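Local coordinates for Lmo0740 protein (Listeria monocytogenes, PDB 4RFA) that probably regulates transcription as a dimeric Crp-family activator, joining a cyclic nucleotide-binding-like beta domain to a C-terminal helical domain expected to bind DNA, at residues A[49-60]-A[72-83]; A[158-169]-A[217-225]. All blocks are in the same frame, centred on the assembly; numbering follows the deposited sequence.

Interaction 1 of 2, residues A[49-60]-A[72-83]; sequences SIFFIVEGYAAV and ISIFVLPYNVLG
Ile72 opens the contact by laying CG2 against the methyl of Ala59, while the neighbouring Ser73 N donates to Val60 O. Ser73 and Ile74 together face Val60, a classic beta bulge, and Ile74 O receives Val60 N almost head-on, at a C=O...N angle of 178°. Phe75 pairs with Ala59 at a non-hydrogen-bonded position, where the small alanine suits the broad ring: its CB lies 4.0 Å from Phe75 CE1. Val76 and Ala58 form a hydrogen-bonded antiparallel pair, each N-H donating to the other's carbonyl, Val76 N to Ala58 O at 2.8 Å and Ala58 N to Val76 O at 3.1 Å. With CG1 anti to the backbone N (chi1 169°), the two methyls of Val76 diverge, CG1 meeting Ile53 CG1 at 3.5 Å and CG2 meeting Val60 CG2. Leu77 puts CD2 at the edge of the Tyr57 ring, whereas Pro78 lies over a face, CD 4.0 Å from the ring centroid in a CH-pi contact. A type II turn runs from Leu77 to Asn80; Pro78 fits its second position, and Asn80 OD1 ties the turn by accepting Leu77 N at 2.7 Å. Around this bend the pairing moves to the earlier strand: Tyr79 N reaches Ile53 O and Ile53 N reaches Asn80 O. Val81 then lies alongside Phe52, CG2 3.3 Å from ring atom CE1. Leu82 exchanges two backbone bonds with Phe51, and its CD1 meets Ile53 CD1. Gly83 adopts a positive phi of 81°, which glycine accepts readily, beside Phe51 CD1. Two short antiparallel ladders, one residue out of step and joined by a loop on 49-60 and by the type II turn on 72-83, are characteristic of the beta-roll of Crp-type cyclic nucleotide-binding domains.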
loop_
_atom_site.group_PDB
_atom_site.type_symbol
_atom_site.label_atom_id
_atom_site.label_comp_id
_atom_site.label_asym_id
_atom_site.label_seq_id
_atom_site.Cartn_x
_atom_site.Cartn_y
_atom_site.Cartn_z
ATOM N N SER A 49 -17.863 -5.920 -6.134
ATOM C CA SER A 49 -17.305 -7.208 -5.759
ATOM C C SER A 49 -15.800 -7.184 -5.548
ATOM O O SER A 49 -15.106 -6.261 -5.928
ATOM C CB SER A 49 -17.702 -8.266 -6.795
ATOM O OG SER A 49 -17.808 -7.702 -8.087
ATOM N N ILE A 50 -15.332 -8.228 -4.900
ATOM C CA ILE A 50 -13.946 -8.462 -4.598
ATOM C C ILE A 50 -13.465 -9.546 -5.581
ATOM O O ILE A 50 -14.252 -10.411 -5.949
ATOM C CB ILE A 50 -13.848 -8.924 -3.139
ATOM C CG1 ILE A 50 -14.400 -7.845 -2.215
ATOM C CG2 ILE A 50 -12.433 -9.214 -2.742
ATOM C CD1 ILE A 50 -13.786 -6.478 -2.452
ATOM N N PHE A 51 -12.201 -9.483 -6.008
ATOM C CA PHE A 51 -11.653 -10.445 -6.989
ATOM C C PHE A 51 -10.487 -11.223 -6.411
ATOM O O PHE A 51 -9.565 -10.645 -5.922
ATOM C CB PHE A 51 -11.167 -9.713 -8.260
ATOM C CG PHE A 51 -12.232 -8.918 -8.921
ATOM C CD1 PHE A 51 -12.615 -7.684 -8.404
ATOM C CD2 PHE A 51 -12.884 -9.400 -10.017
ATOM C CE1 PHE A 51 -13.659 -6.964 -8.982
ATOM C CE2 PHE A 51 -13.908 -8.692 -10.606
ATOM C CZ PHE A 51 -14.306 -7.478 -10.089
ATOM N N PHE A 52 -10.536 -12.545 -6.454
ATOM C CA PHE A 52 -9.393 -13.362 -6.039
ATOM C C PHE A 52 -8.695 -14.073 -7.161
ATOM O O PHE A 52 -9.317 -14.875 -7.880
ATOM C CB PHE A 52 -9.866 -14.444 -5.084
ATOM C CG PHE A 52 -9.898 -13.998 -3.691
ATOM C CD1 PHE A 52 -8.715 -13.896 -2.974
ATOM C CD2 PHE A 52 -11.091 -13.626 -3.104
ATOM C CE1 PHE A 52 -8.725 -13.447 -1.668
ATOM C CE2 PHE A 52 -11.116 -13.179 -1.797
ATOM C CZ PHE A 52 -9.933 -13.091 -1.075
ATOM N N ILE A 53 -7.395 -13.864 -7.273
ATOM C CA ILE A 53 -6.615 -14.526 -8.314
ATOM C C ILE A 53 -6.290 -15.908 -7.789
ATOM O O ILE A 53 -5.789 -16.049 -6.672
ATOM C CB ILE A 53 -5.312 -13.807 -8.610
ATOM C CG1 ILE A 53 -5.543 -12.312 -8.803
ATOM C CG2 ILE A 53 -4.577 -14.482 -9.758
ATOM C CD1 ILE A 53 -6.785 -11.896 -9.536
ATOM N N VAL A 54 -6.612 -16.929 -8.562
ATOM C CA VAL A 54 -6.286 -18.300 -8.143
ATOM C C VAL A 54 -5.098 -18.813 -8.922
ATOM O O VAL A 54 -4.340 -19.612 -8.408
ATOM C CB VAL A 54 -7.477 -19.282 -8.216
ATOM C CG1 VAL A 54 -8.652 -18.758 -7.414
ATOM C CG2 VAL A 54 -7.886 -19.525 -9.643
ATOM N N GLU A 55 -4.889 -18.339 -10.138
ATOM C CA GLU A 55 -3.660 -18.705 -10.824
ATOM C C GLU A 55 -3.245 -17.666 -11.829
ATOM O O GLU A 55 -4.082 -16.932 -12.345
ATOM C CB GLU A 55 -3.820 -20.081 -11.495
ATOM C CG GLU A 55 -4.811 -20.126 -12.612
ATOM C CD GLU A 55 -4.959 -21.528 -13.247
ATOM O OE1 GLU A 55 -5.113 -22.530 -12.511
ATOM O OE2 GLU A 55 -4.941 -21.614 -14.500
ATOM N N GLY A 56 -1.949 -17.606 -12.119
ATOM C CA GLY A 56 -1.403 -16.602 -13.045
ATOM C C GLY A 56 -1.000 -15.262 -12.407
ATOM O O GLY A 56 -1.188 -15.045 -11.212
ATOM N N TYR A 57 -0.481 -14.357 -13.238
ATOM C CA TYR A 57 0.140 -13.123 -12.778
ATOM C C TYR A 57 -0.324 -11.990 -13.642
ATOM O O TYR A 57 -0.558 -12.141 -14.836
ATOM C CB TYR A 57 1.676 -13.235 -12.835
ATOM C CG TYR A 57 2.227 -14.252 -11.859
ATOM C CD1 TYR A 57 2.364 -15.587 -12.188
ATOM C CD2 TYR A 57 2.596 -13.868 -10.602
ATOM C CE1 TYR A 57 2.867 -16.502 -11.266
ATOM C CE2 TYR A 57 3.079 -14.750 -9.693
ATOM C CZ TYR A 57 3.205 -16.071 -10.020
ATOM O OH TYR A 57 3.709 -16.912 -9.065
ATOM N N ALA A 58 -0.519 -10.848 -13.037
ATOM C CA ALA A 58 -0.729 -9.653 -13.822
ATOM C C ALA A 58 0.160 -8.538 -13.328
ATOM O O ALA A 58 0.803 -8.668 -12.296
ATOM C CB ALA A 58 -2.195 -9.231 -13.756
ATOM N N ALA A 59 0.151 -7.424 -14.057
ATOM C CA ALA A 59 0.887 -6.217 -13.678
ATOM C C ALA A 59 -0.011 -5.037 -13.645
ATOM O O ALA A 59 -0.807 -4.832 -14.565
ATOM C CB ALA A 59 2.012 -5.940 -14.676
ATOM N N VAL A 60 0.135 -4.234 -12.601
ATOM C CA VAL A 60 -0.546 -2.952 -12.519
ATOM C C VAL A 60 0.411 -1.852 -13.079
ATOM O O VAL A 60 1.510 -1.642 -12.569
ATOM C CB VAL A 60 -0.903 -2.639 -11.053
ATOM C CG1 VAL A 60 -1.737 -1.394 -10.935
ATOM C CG2 VAL A 60 -1.617 -3.829 -10.392
ATOM N N ILE A 72 5.658 -0.461 -14.435
ATOM C CA ILE A 72 4.807 -1.368 -13.686
ATOM C C ILE A 72 4.978 -1.018 -12.237
ATOM O O ILE A 72 6.114 -0.986 -11.737
ATOM C CB ILE A 72 5.263 -2.805 -13.893
ATOM C CG1 ILE A 72 5.012 -3.213 -15.337
ATOM C CG2 ILE A 72 4.641 -3.727 -12.846
ATOM C CD1 ILE A 72 5.758 -4.481 -15.763
ATOM N N SER A 73 3.864 -0.768 -11.566
ATOM C CA SER A 73 3.894 -0.315 -10.174
ATOM C C SER A 73 4.010 -1.496 -9.277
ATOM O O SER A 73 4.710 -1.449 -8.289
ATOM C CB SER A 73 2.580 0.435 -9.815
ATOM O OG SER A 73 2.427 1.538 -10.706
ATOM N N ILE A 74 3.277 -2.560 -9.588
ATOM C CA ILE A 74 3.326 -3.743 -8.731
ATOM C C ILE A 74 2.753 -4.917 -9.485
ATOM O O ILE A 74 1.969 -4.699 -10.392
ATOM C CB ILE A 74 2.526 -3.462 -7.390
ATOM C CG1 ILE A 74 2.708 -4.570 -6.360
ATOM C CG2 ILE A 74 1.080 -3.202 -7.685
ATOM C CD1 ILE A 74 2.239 -4.158 -4.949
ATOM N N PHE A 75 3.125 -6.141 -9.105
ATOM C CA PHE A 75 2.520 -7.317 -9.661
ATOM C C PHE A 75 1.335 -7.810 -8.840
ATOM O O PHE A 75 1.292 -7.601 -7.671
ATOM C CB PHE A 75 3.566 -8.409 -9.801
ATOM C CG PHE A 75 4.589 -8.089 -10.840
ATOM C CD1 PHE A 75 4.297 -8.278 -12.190
ATOM C CD2 PHE A 75 5.782 -7.497 -10.497
ATOM C CE1 PHE A 75 5.206 -7.923 -13.180
ATOM C CE2 PHE A 75 6.709 -7.120 -11.486
ATOM C CZ PHE A 75 6.415 -7.324 -12.833
ATOM N N VAL A 76 0.428 -8.543 -9.487
ATOM C CA VAL A 76 -0.711 -9.195 -8.868
ATOM C C VAL A 76 -0.397 -10.679 -8.907
ATOM O O VAL A 76 -0.156 -11.227 -9.980
ATOM C CB VAL A 76 -1.924 -8.971 -9.778
ATOM C CG1 VAL A 76 -3.128 -9.831 -9.369
ATOM C CG2 VAL A 76 -2.218 -7.495 -9.827
ATOM N N LEU A 77 -0.419 -11.311 -7.748
ATOM C CA LEU A 77 -0.047 -12.701 -7.556
ATOM C C LEU A 77 -1.261 -13.576 -7.257
ATOM O O LEU A 77 -2.299 -13.069 -6.827
ATOM C CB LEU A 77 0.916 -12.809 -6.355
ATOM C CG LEU A 77 1.912 -11.671 -6.262
ATOM C CD1 LEU A 77 2.779 -11.761 -5.009
ATOM C CD2 LEU A 77 2.810 -11.632 -7.492
ATOM N N PRO A 78 -1.131 -14.896 -7.491
ATOM C CA PRO A 78 -2.106 -15.852 -7.012
ATOM C C PRO A 78 -2.387 -15.628 -5.535
ATOM O O PRO A 78 -1.451 -15.393 -4.769
ATOM C CB PRO A 78 -1.423 -17.225 -7.268
ATOM C CG PRO A 78 -0.460 -16.984 -8.376
ATOM C CD PRO A 78 0.048 -15.571 -8.064
ATOM N N TYR A 79 -3.665 -15.623 -5.170
ATOM C CA TYR A 79 -4.176 -15.418 -3.797
ATOM C C TYR A 79 -4.267 -13.978 -3.327
ATOM O O TYR A 79 -4.685 -13.732 -2.191
ATOM C CB TYR A 79 -3.425 -16.287 -2.780
ATOM C CG TYR A 79 -3.277 -17.698 -3.282
ATOM C CD1 TYR A 79 -4.407 -18.451 -3.574
ATOM C CD2 TYR A 79 -2.028 -18.259 -3.525
ATOM C CE1 TYR A 79 -4.313 -19.736 -4.070
ATOM C CE2 TYR A 79 -1.919 -19.550 -4.022
ATOM C CZ TYR A 79 -3.069 -20.282 -4.291
ATOM O OH TYR A 79 -3.001 -21.566 -4.788
ATOM N N ASN A 80 -3.923 -13.023 -4.187
ATOM C CA ASN A 80 -4.249 -11.619 -3.936
ATOM C C ASN A 80 -5.718 -11.291 -4.067
ATOM O O ASN A 80 -6.452 -11.879 -4.892
ATOM C CB ASN A 80 -3.493 -10.675 -4.904
ATOM C CG ASN A 80 -1.995 -10.632 -4.659
ATOM O OD1 ASN A 80 -1.247 -10.109 -5.463
ATOM N ND2 ASN A 80 -1.552 -11.203 -3.569
ATOM N N VAL A 81 -6.180 -10.385 -3.210
ATOM C CA VAL A 81 -7.518 -9.807 -3.351
ATOM C C VAL A 81 -7.386 -8.583 -4.249
ATOM O O VAL A 81 -6.376 -7.939 -4.165
ATOM C CB VAL A 81 -8.103 -9.364 -1.996
ATOM C CG1 VAL A 81 -9.592 -9.203 -2.102
ATOM C CG2 VAL A 81 -7.821 -10.395 -0.939
ATOM N N LEU A 82 -8.368 -8.291 -5.108
ATOM C CA LEU A 82 -8.307 -7.153 -6.042
ATOM C C LEU A 82 -9.631 -6.433 -6.002
ATOM O O LEU A 82 -10.692 -6.972 -5.570
ATOM C CB LEU A 82 -8.078 -7.560 -7.504
ATOM C CG LEU A 82 -6.743 -7.664 -8.210
ATOM C CD1 LEU A 82 -6.889 -8.149 -9.628
ATOM C CD2 LEU A 82 -5.976 -6.358 -8.252
ATOM N N GLY A 83 -9.559 -5.182 -6.437
ATOM C CA GLY A 83 -10.726 -4.335 -6.500
ATOM C C GLY A 83 -11.103 -3.695 -5.180
ATOM O O GLY A 83 -12.234 -3.212 -5.038
#

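Interaction 2 of 2, residues A[158-169]-A[217-225]; sequences LENLAVEMGTED and YRIDKDSLD
The last turns of helix 150-165 pack on strand 218-220 and the C-terminal tail, with the backbones no nearer than 7.2 Å between the CA atoms of Glu159 and Leu224, so side chains make the contact; strand 167-168 is the far edge of the same three-stranded sheet, beyond 174-176. At the centre is Ala162, whose small methyl lets two branched chains close on the helix: Leu224 CD2 comes to 3.5 Å from Ala162 CB, and Ile219 CD1 to 3.8 Å. Ile219 carries CG1 beside its backbone N (chi1 -66°) and extends CD1 toward the helix, where it rests 3.5 Å from Leu158 O. Its beta-branched shape suits a strand whose inner side is buried. Leu224 spreads its branches, CD1 touching Glu159 CB. Leu158 looks toward Tyr217 and Ile219, and also meets Leu186 and Leu204 of the next two helices. These helices and the sheet are consistent with the winged helix-turn-helix domain of Crp-type regulators; Ile175 adds to its core.

Charged chains edge this apolar centre. Glu168 forms a loosely aimed salt bridge with Lys221: Glu168 OE2 lies nearer Lys221 CE (3.1 Å) than NZ (3.4 Å). A longer pairing sets Asp169 OD2 at the edge of the Arg218 guanidinium, 4.0 Å from NH1, with planes 52° apart; the stronger partner of Arg218 is Glu174. Glu159 OE1 and Asp225 OD1 stand 3.6 Å apart and would be expected to repel unless solvent screens them or one carboxylate is protonated; both residues touch a crystal neighbour, so packing may partly place the tail. The buried Leu158, Ala162 and Ile219, with the partly exposed Leu224, thus fasten strand 218-220 and the tail to the helix, while the ion pairs, one of them long, probably add little.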
loop_
_atom_site.group_PDB
_atom_site.type_symbol
_atom_site.label_atom_id
_atom_site.label_comp_id
_atom_site.label_asym_id
_atom_site.label_seq_id
_atom_site.Cartn_x
_atom_site.Cartn_y
_atom_site.Cartn_z
ATOM N N LEU A 158 14.771 -7.418 -7.708
ATOM C CA LEU A 158 14.997 -8.836 -7.906
ATOM C C LEU A 158 14.813 -9.566 -6.610
ATOM O O LEU A 158 14.335 -10.706 -6.598
ATOM C CB LEU A 158 16.398 -9.082 -8.436
ATOM C CG LEU A 158 16.544 -8.772 -9.913
ATOM C CD1 LEU A 158 18.008 -8.786 -10.312
ATOM C CD2 LEU A 158 15.724 -9.725 -10.781
ATOM N N GLU A 159 15.094 -8.895 -5.495
ATOM C CA GLU A 159 14.790 -9.483 -4.210
ATOM C C GLU A 159 13.297 -9.559 -3.899
ATOM O O GLU A 159 12.857 -10.554 -3.293
ATOM C CB GLU A 159 15.557 -8.784 -3.054
ATOM C CG GLU A 159 14.969 -9.037 -1.690
ATOM C CD GLU A 159 15.615 -8.218 -0.569
ATOM O OE1 GLU A 159 16.859 -8.196 -0.450
ATOM O OE2 GLU A 159 14.848 -7.617 0.224
ATOM N N ASN A 160 12.554 -8.488 -4.180
ATOM C CA ASN A 160 11.125 -8.441 -3.952
ATOM C C ASN A 160 10.491 -9.572 -4.780
ATOM O O ASN A 160 9.593 -10.291 -4.332
ATOM C CB ASN A 160 10.472 -7.144 -4.487
ATOM C CG ASN A 160 10.790 -5.848 -3.675
ATOM O OD1 ASN A 160 11.255 -5.862 -2.542
ATOM N ND2 ASN A 160 10.441 -4.710 -4.269
ATOM N N LEU A 161 10.884 -9.658 -6.032
ATOM C CA LEU A 161 10.316 -10.731 -6.891
ATOM C C LEU A 161 10.701 -12.145 -6.411
ATOM O O LEU A 161 9.895 -13.067 -6.442
ATOM C CB LEU A 161 10.780 -10.533 -8.298
ATOM C CG LEU A 161 10.247 -9.233 -8.894
ATOM C CD1 LEU A 161 10.869 -8.978 -10.245
ATOM C CD2 LEU A 161 8.740 -9.247 -9.056
ATOM N N ALA A 162 11.925 -12.319 -5.924
ATOM C CA ALA A 162 12.331 -13.649 -5.434
ATOM C C ALA A 162 11.462 -14.034 -4.273
ATOM O O ALA A 162 10.991 -15.152 -4.171
ATOM C CB ALA A 162 13.786 -13.660 -5.018
ATOM N N VAL A 163 11.194 -13.080 -3.407
ATOM C CA VAL A 163 10.278 -13.343 -2.334
ATOM C C VAL A 163 8.861 -13.608 -2.887
ATOM O O VAL A 163 8.194 -14.529 -2.433
ATOM C CB VAL A 163 10.247 -12.186 -1.331
ATOM C CG1 VAL A 163 9.117 -12.389 -0.301
ATOM C CG2 VAL A 163 11.589 -12.080 -0.623
ATOM N N GLU A 164 8.403 -12.830 -3.841
ATOM C CA GLU A 164 7.030 -12.946 -4.262
ATOM C C GLU A 164 6.718 -14.150 -5.094
ATOM O O GLU A 164 5.689 -14.720 -4.964
ATOM C CB GLU A 164 6.653 -11.750 -5.097
ATOM C CG GLU A 164 6.194 -10.576 -4.311
ATOM C CD GLU A 164 6.089 -9.340 -5.150
ATOM O OE1 GLU A 164 6.115 -9.429 -6.370
ATOM O OE2 GLU A 164 5.967 -8.274 -4.572
HETATM N N MSE A 165 7.623 -14.509 -5.968
HETATM C CA MSE A 165 7.302 -15.223 -7.132
HETATM C C MSE A 165 8.392 -16.131 -7.529
HETATM O O MSE A 165 8.361 -16.671 -8.623
HETATM C CB MSE A 165 7.489 -14.055 -8.043
HETATM C CG MSE A 165 6.520 -13.999 -9.171
HETATM SE SE MSE A 165 7.148 -12.626 -10.359
HETATM C CE MSE A 165 5.750 -11.417 -9.791
ATOM N N GLY A 166 9.394 -16.274 -6.694
ATOM C CA GLY A 166 10.538 -17.060 -7.070
ATOM C C GLY A 166 10.390 -18.494 -6.658
ATOM O O GLY A 166 9.721 -18.793 -5.699
ATOM N N THR A 167 11.035 -19.385 -7.382
ATOM C CA THR A 167 10.984 -20.785 -7.020
ATOM C C THR A 167 12.358 -21.430 -6.866
ATOM O O THR A 167 13.141 -21.476 -7.797
ATOM C CB THR A 167 10.113 -21.571 -7.994
ATOM O OG1 THR A 167 10.161 -20.959 -9.279
ATOM C CG2 THR A 167 8.701 -21.535 -7.532
ATOM N N GLU A 168 12.616 -21.942 -5.671
ATOM C CA GLU A 168 13.937 -22.404 -5.242
ATOM C C GLU A 168 14.442 -23.673 -5.969
ATOM O O GLU A 168 13.668 -24.584 -6.257
ATOM C CB GLU A 168 13.917 -22.639 -3.727
ATOM C CG GLU A 168 15.296 -22.662 -3.078
ATOM C CD GLU A 168 15.251 -22.971 -1.590
ATOM O OE1 GLU A 168 14.559 -23.937 -1.192
ATOM O OE2 GLU A 168 15.927 -22.259 -0.816
ATOM N N ASP A 169 15.740 -23.696 -6.282
ATOM C CA ASP A 169 16.428 -24.879 -6.821
ATOM C C ASP A 169 17.025 -25.561 -5.582
ATOM O O ASP A 169 16.782 -26.746 -5.348
ATOM C CB ASP A 169 17.378 -24.468 -7.957
ATOM C CG ASP A 169 17.824 -25.642 -8.821
ATOM O OD1 ASP A 169 18.144 -26.719 -8.282
ATOM O OD2 ASP A 169 17.885 -25.473 -10.057
ATOM N N TYR A 217 15.572 -15.284 -14.694
ATOM C CA TYR A 217 16.629 -14.867 -13.797
ATOM C C TYR A 217 16.793 -15.864 -12.664
ATOM O O TYR A 217 15.817 -16.304 -12.041
ATOM C CB TYR A 217 16.332 -13.472 -13.269
ATOM C CG TYR A 217 16.292 -12.488 -14.398
ATOM C CD1 TYR A 217 17.403 -12.314 -15.206
ATOM C CD2 TYR A 217 15.135 -11.804 -14.727
ATOM C CE1 TYR A 217 17.387 -11.446 -16.272
ATOM C CE2 TYR A 217 15.116 -10.921 -15.815
ATOM C CZ TYR A 217 16.250 -10.757 -16.574
ATOM O OH TYR A 217 16.286 -9.905 -17.646
ATOM N N ARG A 218 18.054 -16.213 -12.418
ATOM C CA ARG A 218 18.433 -17.136 -11.366
ATOM C C ARG A 218 19.289 -16.351 -10.389
ATOM O O ARG A 218 20.293 -15.783 -10.766
ATOM C CB ARG A 218 19.245 -18.285 -11.954
ATOM C CG ARG A 218 18.473 -19.140 -12.930
ATOM C CD ARG A 218 19.376 -20.059 -13.752
ATOM N NE ARG A 218 18.566 -21.061 -14.452
ATOM C CZ ARG A 218 18.276 -22.291 -14.011
ATOM N NH1 ARG A 218 18.751 -22.759 -12.854
ATOM N NH2 ARG A 218 17.508 -23.082 -14.756
ATOM N N ILE A 219 18.872 -16.329 -9.136
ATOM C CA ILE A 219 19.460 -15.463 -8.155
ATOM C C ILE A 219 20.179 -16.358 -7.187
ATOM O O ILE A 219 19.610 -17.348 -6.729
ATOM C CB ILE A 219 18.399 -14.646 -7.397
ATOM C CG1 ILE A 219 17.704 -13.666 -8.339
ATOM C CG2 ILE A 219 19.031 -13.863 -6.255
ATOM C CD1 ILE A 219 16.296 -13.340 -7.876
ATOM N N ASP A 220 21.426 -16.001 -6.891
ATOM C CA ASP A 220 22.255 -16.787 -5.977
ATOM C C ASP A 220 21.629 -16.791 -4.613
ATOM O O ASP A 220 21.593 -15.754 -3.939
ATOM C CB ASP A 220 23.658 -16.214 -5.859
ATOM C CG ASP A 220 24.636 -17.218 -5.338
ATOM O OD1 ASP A 220 24.272 -18.025 -4.442
ATOM O OD2 ASP A 220 25.767 -17.213 -5.870
ATOM N N LYS A 221 21.140 -17.960 -4.222
ATOM C CA LYS A 221 20.514 -18.149 -2.924
ATOM C C LYS A 221 21.305 -17.458 -1.804
ATOM O O LYS A 221 20.714 -16.690 -1.027
ATOM C CB LYS A 221 20.362 -19.638 -2.622
ATOM C CG LYS A 221 19.738 -19.918 -1.271
ATOM C CD LYS A 221 18.329 -19.352 -1.200
ATOM C CE LYS A 221 17.621 -19.765 0.077
ATOM N NZ LYS A 221 16.333 -19.040 0.243
ATOM N N ASP A 222 22.624 -17.702 -1.740
ATOM C CA ASP A 222 23.481 -17.041 -0.735
ATOM C C ASP A 222 23.159 -15.555 -0.671
ATOM O O ASP A 222 22.634 -15.069 0.344
ATOM C CB ASP A 222 24.986 -17.158 -1.042
ATOM C CG ASP A 222 25.452 -18.573 -1.203
ATOM O OD1 ASP A 222 24.685 -19.505 -0.882
ATOM O OD2 ASP A 222 26.601 -18.739 -1.671
ATOM N N SER A 223 23.453 -14.857 -1.779
ATOM C CA SER A 223 23.378 -13.395 -1.849
ATOM C C SER A 223 22.089 -12.841 -1.250
ATOM O O SER A 223 22.031 -11.670 -0.866
ATOM C CB SER A 223 23.525 -12.914 -3.303
ATOM O OG SER A 223 24.773 -13.301 -3.859
ATOM N N LEU A 224 21.065 -13.689 -1.171
ATOM C CA LEU A 224 19.746 -13.280 -0.723
ATOM C C LEU A 224 19.498 -13.735 0.715
ATOM O O LEU A 224 19.870 -14.849 1.087
ATOM C CB LEU A 224 18.705 -13.901 -1.662
ATOM C CG LEU A 224 17.550 -13.058 -2.182
ATOM C CD1 LEU A 224 18.005 -11.846 -2.964
ATOM C CD2 LEU A 224 16.711 -13.956 -3.067
ATOM N N ASP A 225 18.861 -12.857 1.496
ATOM C CA ASP A 225 18.426 -13.126 2.881
ATOM C C ASP A 225 18.389 -14.602 3.278
ATOM O O ASP A 225 17.374 -15.095 3.761
ATOM C CB ASP A 225 17.041 -12.502 3.110
ATOM C CG ASP A 225 17.116 -11.013 3.346
ATOM O OD1 ASP A 225 17.583 -10.275 2.448
ATOM O OD2 ASP A 225 16.717 -10.584 4.445
#

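Interaction 1 lies in the N-terminal beta domain and interaction 2 in the C-terminal domain, their centres about 20 Å apart, yet they meet directly. Helix 150-165 makes the junction: one flank supplies Leu158 and Ala162 to interaction 2, while Leu161, Glu164 and the selenomethionine Met165 lean on interaction 1. Met165 CG lies 3.6 Å from Tyr57 CE2 and its CE 3.7 Å from Phe75 CG; Leu161 CD2 is equally close to Phe75 CD2. Arg138 of helix 126-143 connects them too, bonding to Phe75 O and bridging to Glu164. Val60 and Ile74 pack on Tyr140 of the second subunit, and Val163 of the helix on Tyr90 of that subunit, so both contacts lie near the dimer partner.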